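Local coordinates for protein DNA polymerase beta (Leishmania infantum, PDB 4P4P) that adds deoxynucleotides to DNA ends as a metal-dependent family X DNA polymerase and probably works in base excision repair, at residues A[147-152]-A[266-271]; A[181-186]-A[197-202]; A[328-333]-A[346-351]. One frame throughout, in Å; residues are numbered along the deposited sequence.

Contact 1: residues A[147-152]-A[266-271]; sequences YFYDIN and VYKARR. With nucleotides of chain B.
D150, on the short helix 148-151, meets the backbone of A269 on the approach to strand 270-277. Followed outward, its CB lies 3.4 Å from A269 O; its CG passes the A269 methyl; and its OD2 accepts a weak hydrogen bond from A269 N (3.3 Å, 146° at the hydrogen) while lying near K268 CB. The first torsion sets this course: with CG anti to the carbonyl carbon (chi1 -60°), the carboxylate is brought over to A269. The A269 methyl also meets the Y147 ring, CB to CE2 3.8 Å, and that ring's hydroxyl is bonded to E234. Further along, I151 CG1 packs on R271 CG at 4.0 Å. R271 bends at chi2 and chi3, and its NH2 donates to OP1 of DC6 of chain B (2.8 Å, 161°), the phosphate lying at the guanidinium edge. K268 CB covers one face of the R270 guanidinium, whose NH2 forms a salt bridge with E159. Water 1 links the two segments, lying 2.7 Å from D150 O and accepting from R270 NH1. The direct polar link is thus weak, and apolar packing with a water bridge supplements it beside an arginine that grips the DNA backbone.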
# COMPACT_ATOMS: atom_id res chain seq x y z
N TYR A 147 -18.70 -1.01 4.54
CA TYR A 147 -18.13 -2.22 3.95
C TYR A 147 -17.51 -3.14 4.98
O TYR A 147 -16.71 -4.01 4.63
CB TYR A 147 -17.10 -1.88 2.89
CG TYR A 147 -17.67 -1.43 1.57
CD1 TYR A 147 -17.85 -0.08 1.29
CD2 TYR A 147 -17.99 -2.35 0.58
CE1 TYR A 147 -18.37 0.35 0.08
CE2 TYR A 147 -18.49 -1.94 -0.65
CZ TYR A 147 -18.68 -0.59 -0.89
OH TYR A 147 -19.19 -0.18 -2.10
N PHE A 148 -17.88 -2.96 6.24
CA PHE A 148 -17.30 -3.74 7.33
C PHE A 148 -17.31 -5.26 7.09
O PHE A 148 -16.30 -5.92 7.29
CB PHE A 148 -17.97 -3.42 8.68
CG PHE A 148 -17.36 -4.17 9.83
CD1 PHE A 148 -16.15 -3.76 10.37
CD2 PHE A 148 -17.98 -5.29 10.36
CE1 PHE A 148 -15.58 -4.46 11.42
CE2 PHE A 148 -17.42 -5.98 11.42
CZ PHE A 148 -16.21 -5.57 11.95
N TYR A 149 -18.45 -5.80 6.67
CA TYR A 149 -18.54 -7.24 6.39
C TYR A 149 -17.56 -7.66 5.28
O TYR A 149 -16.73 -8.55 5.48
CB TYR A 149 -19.99 -7.67 6.06
CG TYR A 149 -20.09 -9.02 5.35
CD1 TYR A 149 -20.05 -10.21 6.06
CD2 TYR A 149 -20.20 -9.09 3.97
CE1 TYR A 149 -20.13 -11.44 5.42
CE2 TYR A 149 -20.29 -10.30 3.31
CZ TYR A 149 -20.25 -11.47 4.04
OH TYR A 149 -20.33 -12.67 3.36
N ASP A 150 -17.66 -7.02 4.12
CA ASP A 150 -16.78 -7.33 2.99
C ASP A 150 -15.30 -7.29 3.35
O ASP A 150 -14.54 -8.20 3.03
CB ASP A 150 -17.00 -6.34 1.85
CG ASP A 150 -18.42 -6.35 1.35
OD1 ASP A 150 -19.26 -5.64 1.94
OD2 ASP A 150 -18.68 -7.05 0.35
N ILE A 151 -14.90 -6.20 4.00
CA ILE A 151 -13.50 -5.96 4.31
C ILE A 151 -12.92 -7.11 5.12
O ILE A 151 -11.75 -7.47 4.96
CB ILE A 151 -13.33 -4.64 5.07
CG1 ILE A 151 -13.58 -3.47 4.10
CG2 ILE A 151 -11.93 -4.55 5.70
CD1 ILE A 151 -13.80 -2.13 4.78
N ASN A 152 -13.76 -7.70 5.96
CA ASN A 152 -13.30 -8.76 6.84
C ASN A 152 -13.55 -10.17 6.29
O ASN A 152 -13.31 -11.14 6.98
CB ASN A 152 -13.86 -8.56 8.25
CG ASN A 152 -13.29 -7.30 8.91
OD1 ASN A 152 -12.23 -7.33 9.56
ND2 ASN A 152 -14.02 -6.20 8.79
N VAL A 266 -22.00 -13.48 -7.97
CA VAL A 266 -21.70 -12.11 -7.58
C VAL A 266 -20.52 -12.17 -6.63
O VAL A 266 -20.53 -12.94 -5.67
CB VAL A 266 -22.89 -11.47 -6.86
CG1 VAL A 266 -22.56 -10.04 -6.45
CG2 VAL A 266 -24.13 -11.50 -7.74
N TYR A 267 -19.49 -11.38 -6.91
CA TYR A 267 -18.30 -11.37 -6.06
C TYR A 267 -18.44 -10.40 -4.89
O TYR A 267 -19.19 -9.42 -4.95
CB TYR A 267 -17.05 -11.04 -6.88
CG TYR A 267 -16.66 -12.16 -7.81
CD1 TYR A 267 -15.82 -13.18 -7.38
CD2 TYR A 267 -17.14 -12.20 -9.12
CE1 TYR A 267 -15.47 -14.22 -8.23
CE2 TYR A 267 -16.79 -13.23 -9.99
CZ TYR A 267 -15.95 -14.23 -9.53
OH TYR A 267 -15.60 -15.26 -10.38
N LYS A 268 -17.72 -10.69 -3.80
CA LYS A 268 -17.61 -9.72 -2.71
C LYS A 268 -16.75 -8.52 -3.12
O LYS A 268 -15.89 -8.64 -3.99
CB LYS A 268 -17.02 -10.40 -1.47
CG LYS A 268 -17.95 -11.41 -0.85
CD LYS A 268 -17.22 -12.34 0.09
CE LYS A 268 -18.03 -13.61 0.36
NZ LYS A 268 -17.28 -14.53 1.25
N ALA A 269 -17.00 -7.38 -2.51
CA ALA A 269 -16.11 -6.24 -2.68
C ALA A 269 -14.87 -6.47 -1.84
O ALA A 269 -14.95 -7.01 -0.73
CB ALA A 269 -16.79 -4.96 -2.25
N ARG A 270 -13.73 -6.04 -2.36
CA ARG A 270 -12.44 -6.32 -1.74
C ARG A 270 -11.67 -5.03 -1.55
O ARG A 270 -11.77 -4.11 -2.36
CB ARG A 270 -11.64 -7.26 -2.63
CG ARG A 270 -12.40 -8.52 -3.06
CD ARG A 270 -12.86 -9.29 -1.86
NE ARG A 270 -13.08 -10.70 -2.15
CZ ARG A 270 -13.33 -11.61 -1.21
NH1 ARG A 270 -13.39 -11.24 0.06
NH2 ARG A 270 -13.51 -12.88 -1.55
N ARG A 271 -10.88 -4.96 -0.49
CA ARG A 271 -9.95 -3.86 -0.36
C ARG A 271 -8.93 -3.93 -1.50
O ARG A 271 -8.31 -4.97 -1.72
CB ARG A 271 -9.26 -3.90 1.00
CG ARG A 271 -10.13 -3.33 2.13
CD ARG A 271 -10.09 -1.80 2.13
NE ARG A 271 -8.79 -1.31 2.57
CZ ARG A 271 -7.85 -0.84 1.76
NH1 ARG A 271 -8.07 -0.77 0.46
NH2 ARG A 271 -6.69 -0.41 2.26
P DC B 6 -5.24 -0.54 5.90
OP1 DC B 6 -6.21 -1.09 4.94
OP2 DC B 6 -5.13 -1.11 7.26
O5' DC B 6 -3.76 -0.59 5.28
C5' DC B 6 -3.56 -0.40 3.87
C4' DC B 6 -2.10 -0.58 3.52
O4' DC B 6 -1.36 0.53 4.06
C3' DC B 6 -1.40 -1.77 4.17
O3' DC B 6 -1.87 -3.02 3.67
C2' DC B 6 0.05 -1.41 3.94
C1' DC B 6 -0.04 0.07 4.33
N1 DC B 6 0.34 0.41 5.73
C2 DC B 6 1.66 0.81 5.91
O2 DC B 6 2.40 0.82 4.91
N3 DC B 6 2.08 1.16 7.14
C4 DC B 6 1.26 1.13 8.17
N4 DC B 6 1.79 1.49 9.36
C5 DC B 6 -0.11 0.72 8.03
C6 DC B 6 -0.52 0.38 6.79
O HOH W 1 -12.74 -8.79 1.17

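Contact 2: residues A[181-186]-A[197-202]; sequences ILICGS and VDAILS
C184 N donates to D198 O at 2.7 Å in an almost straight bond (177° at the hydrogen), just past strand 181-183. Within that strand L182 and I200 form an antiparallel hydrogen-bonded pair, I200 N reaching L182 O at 2.7 Å and L182 N returning to I200 O. Water 2 extends the ladder, donating to C184 O and accepting from D198 N. D198, which binds magnesium, points its carboxylate at the backbone of G185, OD2 lying 3.0 Å from G185 N at an angle too poor for a hydrogen bond. Around this polar frame the side chains divide between two faces. On that of I181, I183, A199 and L201, I183 CD1 presses on A199 CB at 3.5 Å, tighter than usual for two carbons, and also reaches V197 CG1; the bend at chi2 (-57°) swings it across. I181 CD1 meets L201 CD1 at 4.0 Å. On the face of L182 and I200, I200 CD1 touches C184 SG at 3.6 Å. The pair belongs to the polymerase palm sheet, which carries the metal-binding D198. Helix 157-174 packs against I181, I183 and V197, helix 282-290 against L182 and C184, and strand 270-277 runs parallel along the far side of 193-203.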
# COMPACT_ATOMS: atom_id res chain seq x y z
N ILE A 181 1.13 -4.06 -14.31
CA ILE A 181 0.60 -4.20 -12.98
C ILE A 181 1.16 -5.46 -12.37
O ILE A 181 1.19 -6.49 -13.03
CB ILE A 181 -0.94 -4.38 -12.99
CG1 ILE A 181 -1.66 -3.04 -13.18
CG2 ILE A 181 -1.41 -5.06 -11.70
CD1 ILE A 181 -1.83 -2.25 -11.91
N LEU A 182 1.59 -5.37 -11.13
CA LEU A 182 2.02 -6.54 -10.36
C LEU A 182 1.27 -6.56 -9.02
O LEU A 182 1.22 -5.54 -8.31
CB LEU A 182 3.53 -6.50 -10.14
CG LEU A 182 4.10 -7.67 -9.33
CD1 LEU A 182 3.90 -9.00 -10.06
CD2 LEU A 182 5.57 -7.46 -9.00
N ILE A 183 0.68 -7.69 -8.67
CA ILE A 183 0.02 -7.85 -7.37
C ILE A 183 1.00 -8.45 -6.37
O ILE A 183 1.62 -9.47 -6.64
CB ILE A 183 -1.25 -8.76 -7.45
CG1 ILE A 183 -2.22 -8.26 -8.52
CG2 ILE A 183 -1.96 -8.79 -6.11
CD1 ILE A 183 -2.65 -6.83 -8.32
N CYS A 184 1.14 -7.81 -5.22
CA CYS A 184 2.09 -8.24 -4.22
C CYS A 184 1.39 -8.76 -2.98
O CYS A 184 0.47 -9.58 -3.07
CB CYS A 184 3.04 -7.09 -3.87
SG CYS A 184 4.02 -6.52 -5.29
N GLY A 185 1.83 -8.29 -1.81
CA GLY A 185 1.19 -8.62 -0.55
C GLY A 185 1.30 -10.09 -0.19
O GLY A 185 2.10 -10.84 -0.76
N SER A 186 0.48 -10.52 0.76
CA SER A 186 0.50 -11.90 1.22
C SER A 186 0.19 -12.86 0.08
O SER A 186 0.64 -14.00 0.09
CB SER A 186 -0.47 -12.10 2.39
OG SER A 186 -1.81 -11.95 1.94
N VAL A 197 -6.16 -6.72 -2.11
CA VAL A 197 -5.49 -6.74 -3.40
C VAL A 197 -4.52 -5.58 -3.43
O VAL A 197 -4.92 -4.41 -3.37
CB VAL A 197 -6.48 -6.60 -4.55
CG1 VAL A 197 -5.74 -6.68 -5.88
CG2 VAL A 197 -7.56 -7.69 -4.46
N ASP A 198 -3.24 -5.90 -3.50
CA ASP A 198 -2.20 -4.91 -3.26
C ASP A 198 -1.34 -4.80 -4.52
O ASP A 198 -0.48 -5.64 -4.80
CB ASP A 198 -1.46 -5.32 -1.97
CG ASP A 198 -0.02 -4.88 -1.92
OD1 ASP A 198 0.36 -3.86 -2.55
OD2 ASP A 198 0.75 -5.56 -1.21
N ALA A 199 -1.61 -3.76 -5.31
CA ALA A 199 -1.07 -3.66 -6.67
C ALA A 199 -0.02 -2.57 -6.88
O ALA A 199 -0.12 -1.48 -6.32
CB ALA A 199 -2.21 -3.47 -7.66
N ILE A 200 0.98 -2.88 -7.69
CA ILE A 200 1.93 -1.87 -8.13
C ILE A 200 1.69 -1.51 -9.60
O ILE A 200 1.64 -2.37 -10.46
CB ILE A 200 3.39 -2.34 -7.96
CG1 ILE A 200 3.75 -2.43 -6.48
CG2 ILE A 200 4.34 -1.40 -8.67
CD1 ILE A 200 5.01 -3.24 -6.23
N LEU A 201 1.54 -0.22 -9.86
CA LEU A 201 1.45 0.28 -11.22
C LEU A 201 2.77 0.96 -11.55
O LEU A 201 3.24 1.81 -10.79
CB LEU A 201 0.30 1.28 -11.35
CG LEU A 201 0.12 1.95 -12.71
CD1 LEU A 201 -0.26 0.93 -13.75
CD2 LEU A 201 -0.91 3.07 -12.64
N SER A 202 3.36 0.59 -12.68
CA SER A 202 4.66 1.16 -13.06
C SER A 202 4.91 1.07 -14.55
O SER A 202 4.35 0.21 -15.24
CB SER A 202 5.78 0.44 -12.30
OG SER A 202 5.84 -0.92 -12.66
O HOH W 2 -2.28 -8.61 -3.04

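Contact 3: residues A[328-333]-A[346-351]; sequences YERIGI and KDELED
I331 and L349 form the close-packed part of the contact: I331 CD1 lies 3.6 Å from L349 CB, the two side chains meeting at about a right angle. I331 CG1 occupies the crowded position between the backbone N and the carbonyl carbon (chi1 74°), and from there the CG1-CD1 branch, extended at chi2, projects toward the helix 347-350. The hydrocarbon part of K346 lies beside the same residue, its CD 3.9 Å from I331 CB. The K346 chain is extended beyond CG, which carries NZ to the backbone of I331, where it makes a weak hydrogen bond to I331 O at 3.4 Å; I333 CD1 comes within 4.1 Å of the same ammonium.

The more open side is polar. There exposed R330 and partly exposed E348 form a salt bridge: R330 NH2 and NE lie 2.8 and 2.9 Å from E348 OE2, and OE1 is also near NE. Both bonds to OE2 are weak, each bent to 119° at the hydrogen, although the guanidinium and carboxylate planes are only 7° apart. OE2 thus takes a forked grip from two donors, and the pairing probably rests more on charge than on well-aimed hydrogen bonds. The segments join the last part of helix 321-331 to the beginning of helix 347-350 within the thumb; the intervening chain forms the small antiparallel pair 340-341 and 344-345, and K346, the N-cap of helix 347-350, shares a backbone hydrogen bond with G339.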
# COMPACT_ATOMS: atom_id res chain seq x y z
N TYR A 328 19.59 14.28 6.60
CA TYR A 328 18.20 14.44 7.02
C TYR A 328 17.90 15.90 7.38
O TYR A 328 16.80 16.39 7.11
CB TYR A 328 17.86 13.52 8.19
CG TYR A 328 16.37 13.44 8.49
CD1 TYR A 328 15.61 12.37 8.04
CD2 TYR A 328 15.73 14.44 9.23
CE1 TYR A 328 14.25 12.29 8.30
CE2 TYR A 328 14.37 14.37 9.50
CZ TYR A 328 13.63 13.29 9.03
OH TYR A 328 12.28 13.20 9.29
N GLU A 329 18.87 16.58 7.99
CA GLU A 329 18.70 17.99 8.32
C GLU A 329 18.38 18.77 7.05
O GLU A 329 17.53 19.66 7.05
CB GLU A 329 19.97 18.57 8.96
CG GLU A 329 20.43 17.87 10.24
CD GLU A 329 19.64 18.29 11.46
OE1 GLU A 329 18.98 19.35 11.40
OE2 GLU A 329 19.69 17.57 12.47
N ARG A 330 19.07 18.44 5.96
CA ARG A 330 18.92 19.19 4.72
C ARG A 330 17.60 18.94 3.98
O ARG A 330 17.00 19.87 3.46
CB ARG A 330 20.11 18.97 3.79
CG ARG A 330 21.38 19.70 4.21
CD ARG A 330 22.48 19.61 3.15
NE ARG A 330 22.98 18.25 2.99
CZ ARG A 330 24.00 17.73 3.68
NH1 ARG A 330 24.63 18.47 4.58
NH2 ARG A 330 24.39 16.48 3.47
N ILE A 331 17.17 17.68 3.91
CA ILE A 331 16.06 17.31 3.02
C ILE A 331 14.96 16.48 3.68
O ILE A 331 13.89 16.32 3.10
CB ILE A 331 16.56 16.52 1.79
CG1 ILE A 331 16.93 15.09 2.20
CG2 ILE A 331 17.74 17.22 1.13
CD1 ILE A 331 17.46 14.24 1.06
N GLY A 332 15.22 15.95 4.87
CA GLY A 332 14.25 15.16 5.61
C GLY A 332 13.13 16.00 6.20
O GLY A 332 13.37 17.10 6.72
N ILE A 333 11.91 15.48 6.14
CA ILE A 333 10.71 16.23 6.53
C ILE A 333 10.03 15.60 7.75
O ILE A 333 9.47 14.51 7.66
CB ILE A 333 9.71 16.30 5.38
CG1 ILE A 333 10.42 16.65 4.06
CG2 ILE A 333 8.59 17.28 5.70
CD1 ILE A 333 11.12 15.45 3.35
N LYS A 346 14.67 13.44 -3.64
CA LYS A 346 15.32 14.73 -3.85
C LYS A 346 16.76 14.48 -4.29
O LYS A 346 17.39 13.47 -3.92
CB LYS A 346 15.27 15.57 -2.58
CG LYS A 346 13.89 16.11 -2.26
CD LYS A 346 13.89 16.92 -0.97
CE LYS A 346 12.52 17.51 -0.67
NZ LYS A 346 12.50 18.24 0.65
N ASP A 347 17.28 15.40 -5.09
CA ASP A 347 18.58 15.24 -5.72
C ASP A 347 19.64 14.70 -4.80
O ASP A 347 20.36 13.78 -5.16
CB ASP A 347 19.05 16.57 -6.30
CG ASP A 347 18.17 17.05 -7.40
OD1 ASP A 347 17.40 16.21 -7.92
OD2 ASP A 347 18.24 18.25 -7.74
N GLU A 348 19.74 15.27 -3.60
CA GLU A 348 20.85 14.91 -2.73
C GLU A 348 20.70 13.49 -2.20
O GLU A 348 21.69 12.83 -1.89
CB GLU A 348 21.02 15.90 -1.59
CG GLU A 348 22.29 15.61 -0.80
CD GLU A 348 22.73 16.75 0.08
OE1 GLU A 348 22.04 17.80 0.10
OE2 GLU A 348 23.79 16.61 0.75
N LEU A 349 19.47 13.01 -2.10
CA LEU A 349 19.24 11.63 -1.72
C LEU A 349 19.45 10.73 -2.94
O LEU A 349 20.03 9.66 -2.82
CB LEU A 349 17.84 11.45 -1.13
CG LEU A 349 17.44 10.06 -0.66
CD1 LEU A 349 18.50 9.48 0.28
CD2 LEU A 349 16.08 10.15 0.03
N GLU A 350 19.02 11.20 -4.11
CA GLU A 350 19.19 10.43 -5.35
C GLU A 350 20.66 10.12 -5.63
O GLU A 350 21.00 9.03 -6.11
CB GLU A 350 18.57 11.17 -6.55
CG GLU A 350 18.61 10.41 -7.90
CD GLU A 350 17.90 9.05 -7.84
OE1 GLU A 350 16.93 8.92 -7.08
OE2 GLU A 350 18.31 8.11 -8.55
N ASP A 351 21.54 11.07 -5.30
CA ASP A 351 22.98 10.90 -5.47
C ASP A 351 23.51 9.69 -4.70
O ASP A 351 24.56 9.14 -5.03
CB ASP A 351 23.73 12.14 -4.97
CG ASP A 351 23.52 13.34 -5.87
OD1 ASP A 351 23.17 13.15 -7.05
OD2 ASP A 351 23.73 14.47 -5.38

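Contacts 1 and 2 belong to one sheet, although their centres are 18 Å apart: R271 O lies 2.8 Å from V197 N, a probable hydrogen bond between adjacent parallel strands. Along the chain, contact 2 falls within the span bounded by the two segments of contact 1. Both approach the magnesium site, contact 2 by contributing D198 and contact 1 through R271, whose side chain lies about 4 Å from that of D196. The strand junction therefore connects a DNA-phosphate contact with the metal-binding carboxylates. Contact 3 follows later in the thumb, its centre 28 Å from that of contact 2 and 40 Å from that of contact 1, away from the catalytic centre yet with its nearest atom about 6 Å from bound DNA.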